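Local coordinates for protein CofB (Escherichia coli, PDB 5AX6) that forms a homotrimeric minor pilin of the CFA/III type IVb pilus of enterotoxigenic Escherichia coli and probably takes part in pilus assembly, at residues F354-A359 against V471-K476; A421-L426 against F477-I482; I408-K413 against M459-P464; I381-Q386 against P399-S404; V330-M335 against E342-P347. All blocks are in the same frame, centred on the assembly; numbering follows the deposited sequence.

Contact 1: residues F354-A359 against V471-K476; sequences FSNSNA and VYLNPK
With chi1 of -77°, CG of Asn-356 stands opposite its own carbonyl carbon and the amide swings over to the end of strand 468-473; Lys-476, its CG set between backbone N and carbonyl carbon (chi1 59°), runs out extended to Ser-357. The first torsion delivers ND2 of Asn-356 to the carbonyl O of Leu-473 at 2.8 Å. That oxygen lies close to the amide plane, whereas the donor approaches it from above the carbonyl plane. The second carries NZ of Lys-476 to 2.9 Å from OG of Ser-357; the ammonium also bonds to the carbonyl of Tyr-419.

Two backbone bonds make a single bridge between Asn-356 and Pro-475: N of Asn-356 meets O of Asn-474 at 2.9 Å, and N of Lys-476 meets O of Asn-356 at 3.0 Å. The bridge joins the loop after strand 341-353 to the turn between strands 468-473 and 478-487, in the CofB C-terminal domain. The touching parts run nearly perpendicular, and only this single bridge forms.

Beside it, CB of Phe-354 packs 3.3 Å from the carbonyl carbon of Asn-474, and O of Pro-475 lies at the edge of the ring. The Asn-474 amide is turned 15° from that ring, and its OD1 accepts from the backbone N of Ala-457. A CA-H...O contact runs from Lys-476 CA to Phe-354 O at 3.1 Å.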
# COMPACT_ATOMS: atom_id res chain seq x y z
N PHE A 354 -1.46 47.45 -11.41
CA PHE A 354 -2.69 48.01 -11.98
C PHE A 354 -2.30 48.64 -13.32
O PHE A 354 -1.11 48.77 -13.63
CB PHE A 354 -3.32 49.01 -11.01
CG PHE A 354 -3.69 48.39 -9.68
CD1 PHE A 354 -4.90 47.73 -9.52
CD2 PHE A 354 -2.82 48.46 -8.61
CE1 PHE A 354 -5.24 47.15 -8.31
CE2 PHE A 354 -3.15 47.88 -7.39
CZ PHE A 354 -4.37 47.23 -7.24
N SER A 355 -3.28 48.98 -14.16
CA SER A 355 -2.92 49.26 -15.54
C SER A 355 -3.38 50.60 -16.12
O SER A 355 -3.34 50.77 -17.33
CB SER A 355 -3.42 48.12 -16.44
OG SER A 355 -4.83 47.95 -16.36
N ASN A 356 -3.79 51.55 -15.28
CA ASN A 356 -4.06 52.90 -15.79
C ASN A 356 -2.77 53.65 -16.04
O ASN A 356 -1.89 53.69 -15.18
CB ASN A 356 -4.96 53.69 -14.83
CG ASN A 356 -6.42 53.28 -14.93
OD1 ASN A 356 -6.84 52.71 -15.95
ND2 ASN A 356 -7.19 53.54 -13.89
N SER A 357 -2.65 54.26 -17.22
CA SER A 357 -1.40 54.84 -17.68
C SER A 357 -1.46 56.34 -18.01
O SER A 357 -0.52 57.08 -17.74
CB SER A 357 -0.92 54.08 -18.92
OG SER A 357 0.36 54.52 -19.32
N ASN A 358 -2.55 56.78 -18.61
CA ASN A 358 -2.67 58.19 -18.97
C ASN A 358 -3.55 58.95 -18.00
O ASN A 358 -4.37 58.35 -17.30
CB ASN A 358 -3.20 58.34 -20.40
CG ASN A 358 -4.44 57.51 -20.66
OD1 ASN A 358 -5.46 57.69 -19.99
ND2 ASN A 358 -4.36 56.61 -21.63
N ALA A 359 -3.37 60.26 -17.97
CA ALA A 359 -4.02 61.14 -17.00
C ALA A 359 -5.54 60.98 -16.93
O ALA A 359 -6.12 61.01 -15.85
CB ALA A 359 -3.67 62.59 -17.29
N VAL A 471 -5.70 62.31 -6.52
CA VAL A 471 -6.09 60.95 -6.17
C VAL A 471 -6.05 60.13 -7.45
O VAL A 471 -6.70 60.50 -8.44
CB VAL A 471 -7.49 60.89 -5.54
CG1 VAL A 471 -7.89 59.43 -5.31
CG2 VAL A 471 -7.52 61.68 -4.23
N TYR A 472 -5.29 59.05 -7.45
CA TYR A 472 -5.14 58.22 -8.64
C TYR A 472 -5.94 56.92 -8.49
O TYR A 472 -6.03 56.36 -7.39
CB TYR A 472 -3.67 57.87 -8.89
CG TYR A 472 -2.73 59.03 -9.13
CD1 TYR A 472 -3.07 60.08 -9.98
CD2 TYR A 472 -1.48 59.06 -8.51
CE1 TYR A 472 -2.18 61.14 -10.20
CE2 TYR A 472 -0.60 60.10 -8.72
CZ TYR A 472 -0.95 61.14 -9.56
OH TYR A 472 -0.05 62.16 -9.76
N LEU A 473 -6.51 56.45 -9.61
CA LEU A 473 -7.23 55.18 -9.67
C LEU A 473 -6.43 54.10 -10.39
O LEU A 473 -5.98 54.31 -11.51
CB LEU A 473 -8.57 55.37 -10.38
CG LEU A 473 -9.37 54.08 -10.62
CD1 LEU A 473 -9.88 53.52 -9.29
CD2 LEU A 473 -10.53 54.33 -11.58
N ASN A 474 -6.26 52.95 -9.75
CA ASN A 474 -5.61 51.79 -10.37
C ASN A 474 -4.39 52.10 -11.23
O ASN A 474 -4.36 51.79 -12.42
CB ASN A 474 -6.62 51.03 -11.24
CG ASN A 474 -7.84 50.59 -10.46
OD1 ASN A 474 -7.76 50.32 -9.26
ND2 ASN A 474 -8.98 50.52 -11.14
N PRO A 475 -3.36 52.72 -10.62
CA PRO A 475 -2.20 53.22 -11.36
C PRO A 475 -1.13 52.16 -11.70
O PRO A 475 -0.87 51.26 -10.90
CB PRO A 475 -1.62 54.27 -10.42
CG PRO A 475 -2.05 53.87 -9.07
CD PRO A 475 -3.30 53.04 -9.19
N LYS A 476 -0.51 52.30 -12.87
CA LYS A 476 0.55 51.38 -13.29
C LYS A 476 1.80 51.51 -12.42
O LYS A 476 2.70 50.67 -12.50
CB LYS A 476 0.94 51.64 -14.75
CG LYS A 476 1.44 53.07 -14.98
CD LYS A 476 2.03 53.24 -16.36
CE LYS A 476 2.52 54.68 -16.55
NZ LYS A 476 2.92 54.97 -17.95

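Contact 2: residues A421-L426 against F477-I482; sequences ADFSSL and FLSVNI
Phe-477 and Phe-423 bury the most surface here, yet their rings do not stack; each packs against the other segment's backbone or its first side-chain carbon. Phe-423 drives its ring towards strand 478-487, where CE2 comes to 3.2 Å from the carbonyl O of Phe-477 and 4.2 Å from CB of the same residue. The backbone N of Ser-479 lies at the edge of this ring, near its plane. Phe-477 is met at CB by the methyl of Ala-421, 3.6 Å away. Its chi1 of 40° turns the ring so that the carbonyl O of Ala-421 sits at the ring edge, in plane, 3.8 Å from CD2. That oxygen is buried with no hydrogen-bond partner in the model.

At the root of the Phe-423 side chain, CB stands 3.8 Å from OG of Ser-479, whose hydroxyl is paired with Tyr-351 OH. The same tyrosine hydroxyl bonds to the carbonyl of Phe-423, tying loop and strand through a third element, strand 341-353. No hydrogen bond links the two segments directly. The loop is shaped instead by an Asx turn: OD1 of Asp-422 accepts from the backbone N of Ser-424 at 2.9 Å, and also from its OG.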
# COMPACT_ATOMS: atom_id res chain seq x y z
N ALA A 421 6.53 56.36 -14.57
CA ALA A 421 6.72 55.21 -13.68
C ALA A 421 5.80 54.06 -14.09
O ALA A 421 4.63 54.27 -14.41
CB ALA A 421 6.48 55.62 -12.23
N ASP A 422 6.33 52.84 -14.09
CA ASP A 422 5.60 51.70 -14.61
C ASP A 422 6.12 50.42 -13.95
O ASP A 422 7.29 50.06 -14.11
CB ASP A 422 5.74 51.62 -16.14
CG ASP A 422 4.84 50.58 -16.78
OD1 ASP A 422 4.45 49.60 -16.11
OD2 ASP A 422 4.52 50.75 -17.98
N PHE A 423 5.27 49.74 -13.19
CA PHE A 423 5.72 48.55 -12.47
C PHE A 423 5.11 47.28 -13.05
O PHE A 423 5.03 46.25 -12.37
CB PHE A 423 5.39 48.69 -10.97
CG PHE A 423 6.10 49.84 -10.29
CD1 PHE A 423 7.37 50.23 -10.70
CD2 PHE A 423 5.50 50.53 -9.25
CE1 PHE A 423 8.02 51.29 -10.09
CE2 PHE A 423 6.15 51.60 -8.62
CZ PHE A 423 7.41 51.99 -9.04
N SER A 424 4.72 47.33 -14.31
CA SER A 424 4.05 46.19 -14.91
C SER A 424 4.97 44.96 -15.02
O SER A 424 4.49 43.83 -15.05
CB SER A 424 3.49 46.56 -16.29
OG SER A 424 4.53 46.85 -17.20
N SER A 425 6.28 45.19 -15.07
CA SER A 425 7.25 44.09 -15.13
C SER A 425 8.25 44.18 -13.99
O SER A 425 9.05 45.11 -13.93
CB SER A 425 7.99 44.08 -16.46
OG SER A 425 7.07 43.96 -17.53
N LEU A 426 8.20 43.20 -13.10
CA LEU A 426 9.03 43.20 -11.90
C LEU A 426 10.53 43.34 -12.20
O LEU A 426 11.27 43.96 -11.44
CB LEU A 426 8.77 41.92 -11.10
CG LEU A 426 9.59 41.67 -9.83
CD1 LEU A 426 9.41 42.82 -8.82
CD2 LEU A 426 9.21 40.31 -9.24
N PHE A 477 1.86 52.56 -11.61
CA PHE A 477 2.99 52.72 -10.71
C PHE A 477 2.64 52.29 -9.28
O PHE A 477 3.20 52.79 -8.29
CB PHE A 477 3.54 54.16 -10.74
CG PHE A 477 2.48 55.23 -10.79
CD1 PHE A 477 1.88 55.71 -9.63
CD2 PHE A 477 2.12 55.81 -12.01
CE1 PHE A 477 0.92 56.72 -9.68
CE2 PHE A 477 1.15 56.82 -12.07
CZ PHE A 477 0.56 57.27 -10.90
N LEU A 478 1.72 51.34 -9.19
CA LEU A 478 1.43 50.60 -7.97
C LEU A 478 1.35 49.14 -8.37
O LEU A 478 0.59 48.79 -9.27
CB LEU A 478 0.12 51.06 -7.31
CG LEU A 478 -0.35 50.22 -6.12
CD1 LEU A 478 0.66 50.29 -4.98
CD2 LEU A 478 -1.75 50.65 -5.61
N SER A 479 2.15 48.29 -7.74
CA SER A 479 2.07 46.87 -8.05
C SER A 479 1.92 46.07 -6.77
O SER A 479 2.28 46.54 -5.69
CB SER A 479 3.30 46.41 -8.83
OG SER A 479 4.47 46.51 -8.05
N VAL A 480 1.39 44.86 -6.90
CA VAL A 480 1.10 44.05 -5.74
C VAL A 480 1.51 42.61 -5.97
O VAL A 480 1.52 42.14 -7.11
CB VAL A 480 -0.41 44.08 -5.38
CG1 VAL A 480 -0.80 45.43 -4.81
CG2 VAL A 480 -1.26 43.67 -6.60
N ASN A 481 1.83 41.92 -4.88
CA ASN A 481 1.87 40.47 -4.88
C ASN A 481 0.55 39.94 -4.35
O ASN A 481 0.16 40.25 -3.22
CB ASN A 481 3.04 39.96 -4.02
CG ASN A 481 4.38 40.35 -4.61
OD1 ASN A 481 5.20 41.02 -3.97
ND2 ASN A 481 4.61 39.94 -5.84
N ILE A 482 -0.14 39.17 -5.19
CA ILE A 482 -1.47 38.65 -4.91
C ILE A 482 -1.31 37.22 -4.45
O ILE A 482 -0.65 36.44 -5.12
CB ILE A 482 -2.37 38.71 -6.17
CG1 ILE A 482 -2.65 40.18 -6.52
CG2 ILE A 482 -3.66 37.92 -5.98
CD1 ILE A 482 -3.11 40.37 -7.95

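Contact 3: residues I408-K413 against M459-P464; sequences IVADTK and MGVFDP
The flat group of this contact is the carboxylate of Asp-463, and Thr-412 lies across it: methyl CG2 stands over one face, 3.8 Å from CG, while CB of Thr-412 is 3.5 Å from OD2. Water is held around the two oxygens. One molecule donates to both OD1 of Asp-463 and OG1 of Thr-412, at 2.8 Å each. A second accepts from the backbone N of Lys-413 at 2.7 Å and donates to OD2; a third donates to OD2 and, weakly, to the carbonyl of Lys-413. OG1 of Thr-412 is further bonded to the carbonyl O of Gln-435.

Elsewhere the contact is apolar. The methyl of Ala-410, at the centre of an inverse gamma turn, fits against both branches of Val-461, with CG2 nearest at 3.7 Å. In Met-459 the extended first two torsions (chi1 179°) bring SD to 3.5 Å from the carbonyl O of Val-409, and the bend at the last one sets CE 4.0 Å from CG1 of Ile-408. Strands 398-409 and 452-463 belong to different sheets, consistent with two sheets packed face to face, as in a beta sandwich, and the sheet of Ile-408 and Val-409 runs on into a strand of the third subunit.

No direct hydrogen bond spans the segments. The chemistry therefore implies an apolar end held by van der Waals packing, and a polar end at Asp-463 and Thr-412 where water supplies the links and would be expected to temper the negative charge of Asp-463.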
# COMPACT_ATOMS: atom_id res chain seq x y z
N ILE A 408 5.64 51.03 -5.10
CA ILE A 408 4.69 52.14 -5.08
C ILE A 408 5.45 53.45 -5.11
O ILE A 408 6.32 53.68 -4.27
CB ILE A 408 3.77 52.08 -3.82
CG1 ILE A 408 2.79 53.26 -3.82
CG2 ILE A 408 4.59 52.07 -2.53
CD1 ILE A 408 1.82 53.25 -2.62
N VAL A 409 5.15 54.30 -6.09
CA VAL A 409 5.75 55.63 -6.11
C VAL A 409 4.71 56.70 -6.42
O VAL A 409 3.71 56.46 -7.11
CB VAL A 409 6.92 55.74 -7.14
CG1 VAL A 409 8.10 54.86 -6.71
CG2 VAL A 409 6.44 55.38 -8.54
N ALA A 410 4.95 57.89 -5.87
CA ALA A 410 4.08 59.03 -6.06
C ALA A 410 4.39 59.74 -7.37
O ALA A 410 4.90 60.86 -7.38
CB ALA A 410 4.21 59.99 -4.89
N ASP A 411 4.11 59.07 -8.49
CA ASP A 411 4.42 59.64 -9.79
C ASP A 411 3.55 60.88 -10.06
O ASP A 411 2.44 60.99 -9.55
CB ASP A 411 4.23 58.59 -10.89
CG ASP A 411 5.00 58.91 -12.16
OD1 ASP A 411 5.89 59.80 -12.13
OD2 ASP A 411 4.75 58.26 -13.19
N THR A 412 4.07 61.80 -10.86
CA THR A 412 3.32 62.99 -11.27
C THR A 412 3.56 63.23 -12.76
O THR A 412 4.43 62.61 -13.35
CB THR A 412 3.72 64.23 -10.47
OG1 THR A 412 5.13 64.46 -10.61
CG2 THR A 412 3.39 64.04 -8.99
N LYS A 413 2.77 64.11 -13.37
CA LYS A 413 2.91 64.39 -14.80
C LYS A 413 4.29 64.95 -15.12
O LYS A 413 4.83 65.77 -14.37
CB LYS A 413 1.84 65.38 -15.26
CG LYS A 413 0.42 64.83 -15.23
CD LYS A 413 -0.58 65.94 -15.54
CE LYS A 413 -1.99 65.39 -15.72
NZ LYS A 413 -2.74 66.14 -16.79
N MET A 459 -4.69 55.93 -4.89
CA MET A 459 -3.46 56.46 -4.31
C MET A 459 -3.58 57.97 -4.17
O MET A 459 -4.02 58.64 -5.10
CB MET A 459 -2.24 56.12 -5.19
CG MET A 459 -0.91 56.67 -4.65
SD MET A 459 0.47 56.48 -5.81
CE MET A 459 0.11 54.82 -6.39
N GLY A 460 -3.16 58.50 -3.03
CA GLY A 460 -3.08 59.93 -2.82
C GLY A 460 -1.67 60.42 -3.04
O GLY A 460 -0.72 59.86 -2.50
N VAL A 461 -1.52 61.48 -3.84
CA VAL A 461 -0.22 62.05 -4.15
C VAL A 461 -0.28 63.58 -4.12
O VAL A 461 -1.22 64.17 -4.65
CB VAL A 461 0.28 61.57 -5.53
CG1 VAL A 461 1.50 62.37 -5.99
CG2 VAL A 461 0.60 60.06 -5.50
N PHE A 462 0.70 64.21 -3.48
CA PHE A 462 0.83 65.66 -3.55
C PHE A 462 1.95 66.03 -4.50
O PHE A 462 3.07 65.56 -4.36
CB PHE A 462 1.10 66.26 -2.18
CG PHE A 462 1.29 67.76 -2.21
CD1 PHE A 462 0.21 68.61 -2.40
CD2 PHE A 462 2.56 68.32 -2.09
CE1 PHE A 462 0.39 69.99 -2.44
CE2 PHE A 462 2.74 69.69 -2.13
CZ PHE A 462 1.66 70.52 -2.31
N ASP A 463 1.64 66.89 -5.47
CA ASP A 463 2.64 67.36 -6.42
C ASP A 463 3.20 68.70 -5.93
O ASP A 463 2.53 69.72 -6.01
CB ASP A 463 2.02 67.52 -7.82
CG ASP A 463 3.06 67.82 -8.90
OD1 ASP A 463 4.18 68.27 -8.57
OD2 ASP A 463 2.74 67.61 -10.09
N PRO A 464 4.45 68.69 -5.42
CA PRO A 464 5.04 69.90 -4.85
C PRO A 464 5.40 70.95 -5.90
O PRO A 464 5.44 72.14 -5.59
CB PRO A 464 6.30 69.38 -4.14
CG PRO A 464 6.63 68.11 -4.84
CD PRO A 464 5.33 67.52 -5.30
O HOH W 1 6.32 66.66 -9.32
O HOH W 2 4.23 68.23 -12.10
O HOH W 3 1.19 65.86 -12.01

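Contact 4: residues I381-Q386 against P399-S404; sequences IELNVQ and PRLSAS
Gln-386 reaches past Pro-399 to strand 398-409, and its side chain can be followed atom by atom. From CB, chi1 of 62° places CG between the backbone N and the carbonyl carbon, and a bend at chi2 (-89°) then brings the amide alongside CB of Pro-399. CG passes 4.1 Å from CB of Pro-399, and CD closes to 3.7 Å from the same atom. OE1 also skirts that carbon, at 3.9 Å, but its polar partner is NE1 of Trp-453. At the tip, NE2 donates to the carbonyl O of Arg-400 over 3.1 Å. The acceptor lies in the amide plane of Gln-386, while the donor is tilted 26° from the carbonyl plane. A weak further bond runs from NE2 to the carbonyl of Trp-485, so both ends of the buried amide have partners, which should hold its rotation.

The other contacts are apolar. CG1 of Val-385 presses on the proline ring, 3.6 Å from its CG, so that two consecutive residues pack on Pro-399. Leu-383 and Leu-401 meet methyl to methyl, CD1 to CD1 at 4.0 Å, with the side chains at about a right angle.

Strand 381-384 pairs with strand 452-463, and strand 398-409 with strand 478-487, so the contact bridges two sheets of the C-terminal domain near the Cys-388 to Cys-486 disulfide. Met-335 of the third subunit packs on Leu-383 and Gln-386, and Trp-453 of strand 452-463 touches Leu-401.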
# COMPACT_ATOMS: atom_id res chain seq x y z
N ILE A 381 -7.44 45.04 -11.55
CA ILE A 381 -6.95 43.69 -11.72
C ILE A 381 -8.12 42.74 -11.53
O ILE A 381 -8.79 42.76 -10.51
CB ILE A 381 -5.79 43.36 -10.73
CG1 ILE A 381 -4.60 44.30 -10.97
CG2 ILE A 381 -5.37 41.88 -10.87
CD1 ILE A 381 -3.49 44.21 -9.89
N GLU A 382 -8.40 41.92 -12.54
CA GLU A 382 -9.52 41.01 -12.43
C GLU A 382 -9.06 39.58 -12.66
O GLU A 382 -8.27 39.32 -13.56
CB GLU A 382 -10.64 41.38 -13.42
CG GLU A 382 -11.85 40.48 -13.30
CD GLU A 382 -13.08 41.00 -14.05
OE1 GLU A 382 -13.14 42.21 -14.36
OE2 GLU A 382 -13.99 40.18 -14.32
N LEU A 383 -9.54 38.66 -11.84
CA LEU A 383 -9.13 37.26 -11.91
C LEU A 383 -10.36 36.38 -11.74
O LEU A 383 -11.31 36.78 -11.09
CB LEU A 383 -8.10 36.94 -10.81
CG LEU A 383 -6.77 37.69 -10.80
CD1 LEU A 383 -5.99 37.38 -9.52
CD2 LEU A 383 -5.95 37.32 -12.03
N ASN A 384 -10.33 35.19 -12.33
CA ASN A 384 -11.37 34.20 -12.08
C ASN A 384 -11.26 33.63 -10.68
O ASN A 384 -10.15 33.35 -10.22
CB ASN A 384 -11.30 33.07 -13.11
CG ASN A 384 -11.63 33.54 -14.50
OD1 ASN A 384 -12.61 34.26 -14.70
ND2 ASN A 384 -10.82 33.16 -15.47
N VAL A 385 -12.39 33.48 -10.00
CA VAL A 385 -12.39 32.90 -8.66
C VAL A 385 -12.05 31.41 -8.78
O VAL A 385 -12.57 30.72 -9.66
CB VAL A 385 -13.74 33.10 -7.94
CG1 VAL A 385 -13.73 32.38 -6.58
CG2 VAL A 385 -14.00 34.59 -7.73
N GLN A 386 -11.16 30.94 -7.92
CA GLN A 386 -10.69 29.56 -8.01
C GLN A 386 -11.73 28.61 -7.47
O GLN A 386 -12.59 28.99 -6.68
CB GLN A 386 -9.38 29.39 -7.22
CG GLN A 386 -9.50 29.69 -5.73
CD GLN A 386 -9.27 31.16 -5.38
OE1 GLN A 386 -9.65 32.06 -6.13
NE2 GLN A 386 -8.66 31.41 -4.23
N PRO A 399 -12.88 30.39 -1.27
CA PRO A 399 -11.77 31.02 -2.00
C PRO A 399 -11.32 32.29 -1.31
O PRO A 399 -12.15 33.04 -0.79
CB PRO A 399 -12.37 31.33 -3.38
CG PRO A 399 -13.85 31.29 -3.19
CD PRO A 399 -14.13 30.33 -2.06
N ARG A 400 -10.01 32.52 -1.28
CA ARG A 400 -9.44 33.65 -0.57
C ARG A 400 -8.48 34.38 -1.49
O ARG A 400 -7.87 33.77 -2.37
CB ARG A 400 -8.71 33.19 0.69
CG ARG A 400 -9.59 32.47 1.74
CD ARG A 400 -10.59 33.43 2.39
NE ARG A 400 -9.88 34.63 2.84
CZ ARG A 400 -9.22 34.72 3.99
NH1 ARG A 400 -9.20 33.71 4.85
NH2 ARG A 400 -8.58 35.84 4.28
N LEU A 401 -8.34 35.68 -1.28
CA LEU A 401 -7.35 36.45 -2.03
C LEU A 401 -6.90 37.62 -1.17
O LEU A 401 -7.71 38.27 -0.53
CB LEU A 401 -7.93 36.93 -3.37
CG LEU A 401 -6.98 37.68 -4.32
CD1 LEU A 401 -7.38 37.50 -5.78
CD2 LEU A 401 -6.87 39.17 -3.98
N SER A 402 -5.59 37.85 -1.14
CA SER A 402 -5.02 39.03 -0.50
C SER A 402 -4.05 39.70 -1.45
O SER A 402 -3.61 39.09 -2.43
CB SER A 402 -4.31 38.68 0.81
OG SER A 402 -5.23 38.72 1.89
N ALA A 403 -3.74 40.96 -1.19
CA ALA A 403 -2.78 41.71 -2.00
C ALA A 403 -1.84 42.48 -1.08
O ALA A 403 -2.29 43.16 -0.16
CB ALA A 403 -3.51 42.67 -2.95
N SER A 404 -0.53 42.34 -1.29
CA SER A 404 0.48 43.07 -0.52
C SER A 404 1.25 43.99 -1.46
O SER A 404 1.46 43.64 -2.62
CB SER A 404 1.45 42.11 0.18
OG SER A 404 0.76 41.18 1.00

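Contact 5: residues V330-M335 against E342-P347; sequences VEEKSM and ELRTIP
Val-330 and Arg-344 are a hydrogen-bonded pair within an antiparallel beta hairpin of strands 327-333 and 341-353. Their backbones exchange two bonds, Val-330 N to Arg-344 O at 2.8 Å and Arg-344 N to Val-330 O at 3.0 Å. A second hydrogen-bonded pair repeats this: Glu-332 N to Glu-342 O is 3.0 Å, and Glu-342 N to Glu-332 O is 2.8 Å. Between them Glu-331 and Leu-343 are a non-hydrogen-bonded pair, whose side chains meet through Leu-343 CD2, 3.4 Å from Glu-331 CB. Leu-343 is bonded on its other side, N to Thr-488 OG1 and O to Ser-487 OG.

On the face carrying Val-330, Glu-332, Glu-342 and Arg-344, the charges are shared out. OE1 of Glu-332 forms a salt bridge with NH1 of Arg-344 at 3.5 Å; the oxygen lies well out of the guanidinium plane, so the attraction is of charge alone. NH1 gives its hydrogen bond to a water at the group's edge, 2.8 Å away, while NH2 bonds to the carbonyl O of Ile-346 of the second subunit. Glu-342 turns its carboxylate to Thr-488 and Lys-340. Beneath the guanidinium, CB of Val-330 sits 3.9 Å from its plane, over its centre.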
# COMPACT_ATOMS: atom_id res chain seq x y z
N VAL A 330 -4.34 21.56 4.96
CA VAL A 330 -3.66 21.56 6.26
C VAL A 330 -4.61 22.03 7.34
O VAL A 330 -5.28 23.04 7.17
CB VAL A 330 -2.42 22.48 6.25
CG1 VAL A 330 -1.64 22.32 7.57
CG2 VAL A 330 -1.53 22.14 5.07
N GLU A 331 -4.65 21.29 8.44
CA GLU A 331 -5.52 21.64 9.57
C GLU A 331 -4.72 22.19 10.74
O GLU A 331 -3.66 21.66 11.07
CB GLU A 331 -6.32 20.42 10.02
CG GLU A 331 -7.30 20.71 11.16
CD GLU A 331 -7.92 19.44 11.74
OE1 GLU A 331 -7.22 18.76 12.51
OE2 GLU A 331 -9.09 19.15 11.42
N GLU A 332 -5.21 23.25 11.37
CA GLU A 332 -4.57 23.78 12.57
C GLU A 332 -5.59 24.51 13.42
O GLU A 332 -6.62 24.94 12.92
CB GLU A 332 -3.41 24.73 12.22
CG GLU A 332 -3.89 26.09 11.72
CD GLU A 332 -2.76 27.11 11.52
OE1 GLU A 332 -1.56 26.77 11.71
OE2 GLU A 332 -3.08 28.27 11.17
N LYS A 333 -5.29 24.65 14.70
CA LYS A 333 -6.08 25.49 15.59
C LYS A 333 -6.06 26.91 15.06
O LYS A 333 -5.03 27.40 14.61
CB LYS A 333 -5.53 25.47 17.02
CG LYS A 333 -5.54 24.13 17.70
CD LYS A 333 -5.08 24.24 19.15
CE LYS A 333 -6.09 25.00 20.01
NZ LYS A 333 -6.31 24.33 21.33
N SER A 334 -7.21 27.58 15.12
CA SER A 334 -7.27 29.01 14.86
C SER A 334 -6.32 29.75 15.80
O SER A 334 -6.30 29.50 17.00
CB SER A 334 -8.69 29.53 15.03
OG SER A 334 -8.72 30.94 14.89
N MET A 335 -5.52 30.67 15.25
CA MET A 335 -4.55 31.39 16.07
C MET A 335 -5.21 32.56 16.81
O MET A 335 -4.58 33.22 17.65
CB MET A 335 -3.37 31.86 15.21
CG MET A 335 -2.39 30.74 14.86
SD MET A 335 -1.09 31.18 13.68
CE MET A 335 -0.22 32.45 14.60
N GLU A 342 -9.15 24.92 11.74
CA GLU A 342 -9.36 25.54 10.44
C GLU A 342 -8.60 24.77 9.38
O GLU A 342 -7.56 24.18 9.68
CB GLU A 342 -8.90 27.00 10.44
CG GLU A 342 -9.51 27.86 11.54
CD GLU A 342 -10.87 28.43 11.19
OE1 GLU A 342 -11.52 27.93 10.24
OE2 GLU A 342 -11.30 29.39 11.87
N LEU A 343 -9.08 24.81 8.14
CA LEU A 343 -8.38 24.17 7.03
C LEU A 343 -7.89 25.20 6.02
O LEU A 343 -8.55 26.21 5.78
CB LEU A 343 -9.29 23.16 6.34
CG LEU A 343 -9.90 22.08 7.23
CD1 LEU A 343 -10.79 21.17 6.39
CD2 LEU A 343 -8.83 21.28 7.93
N ARG A 344 -6.73 24.94 5.43
CA ARG A 344 -6.24 25.81 4.36
C ARG A 344 -5.54 25.00 3.28
O ARG A 344 -5.10 23.87 3.53
CB ARG A 344 -5.27 26.86 4.90
CG ARG A 344 -3.94 26.28 5.34
CD ARG A 344 -3.20 27.27 6.22
NE ARG A 344 -1.88 26.80 6.60
CZ ARG A 344 -1.62 26.10 7.69
NH1 ARG A 344 -2.61 25.73 8.50
NH2 ARG A 344 -0.37 25.74 7.96
N THR A 345 -5.41 25.59 2.09
CA THR A 345 -4.70 24.95 0.99
C THR A 345 -3.38 25.67 0.74
O THR A 345 -3.11 26.70 1.34
CB THR A 345 -5.52 24.97 -0.32
OG1 THR A 345 -5.78 26.32 -0.68
CG2 THR A 345 -6.85 24.25 -0.15
N ILE A 346 -2.59 25.13 -0.17
CA ILE A 346 -1.33 25.75 -0.57
C ILE A 346 -1.61 26.96 -1.44
O ILE A 346 -2.33 26.87 -2.44
CB ILE A 346 -0.46 24.73 -1.32
CG1 ILE A 346 -0.10 23.57 -0.37
CG2 ILE A 346 0.78 25.41 -1.92
CD1 ILE A 346 0.41 22.31 -1.10
N PRO A 347 -1.03 28.12 -1.09
CA PRO A 347 -1.34 29.33 -1.85
C PRO A 347 -0.63 29.40 -3.20
O PRO A 347 0.33 28.66 -3.44
CB PRO A 347 -0.84 30.45 -0.94
CG PRO A 347 0.32 29.82 -0.22
CD PRO A 347 -0.12 28.39 0.04
O HOH W 4 -5.42 26.00 8.58

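In the fold
From the N terminus, contact 5 closes first, a short hairpin complete before any other loop opens. Contact 1 opens next, at 354-359, and spans a long loop that holds both contact 4 (381-386 with 399-404) and contact 3 (408-413 with 459-464); these two follow one another and share strand 398-409. Contact 2 opens at 421-426, within contact 3, and closes at 477-482, just after contact 1, so it crosses both. Contacts 1, 2 and 3 touch one another at the far end of the C-terminal domain; contact 4, which also touches contacts 1 and 2, lies nearer contact 5, their centres about 18 Å apart. Contacts 3 and 4 tie the hairpin's sheet to that of strand 452-463.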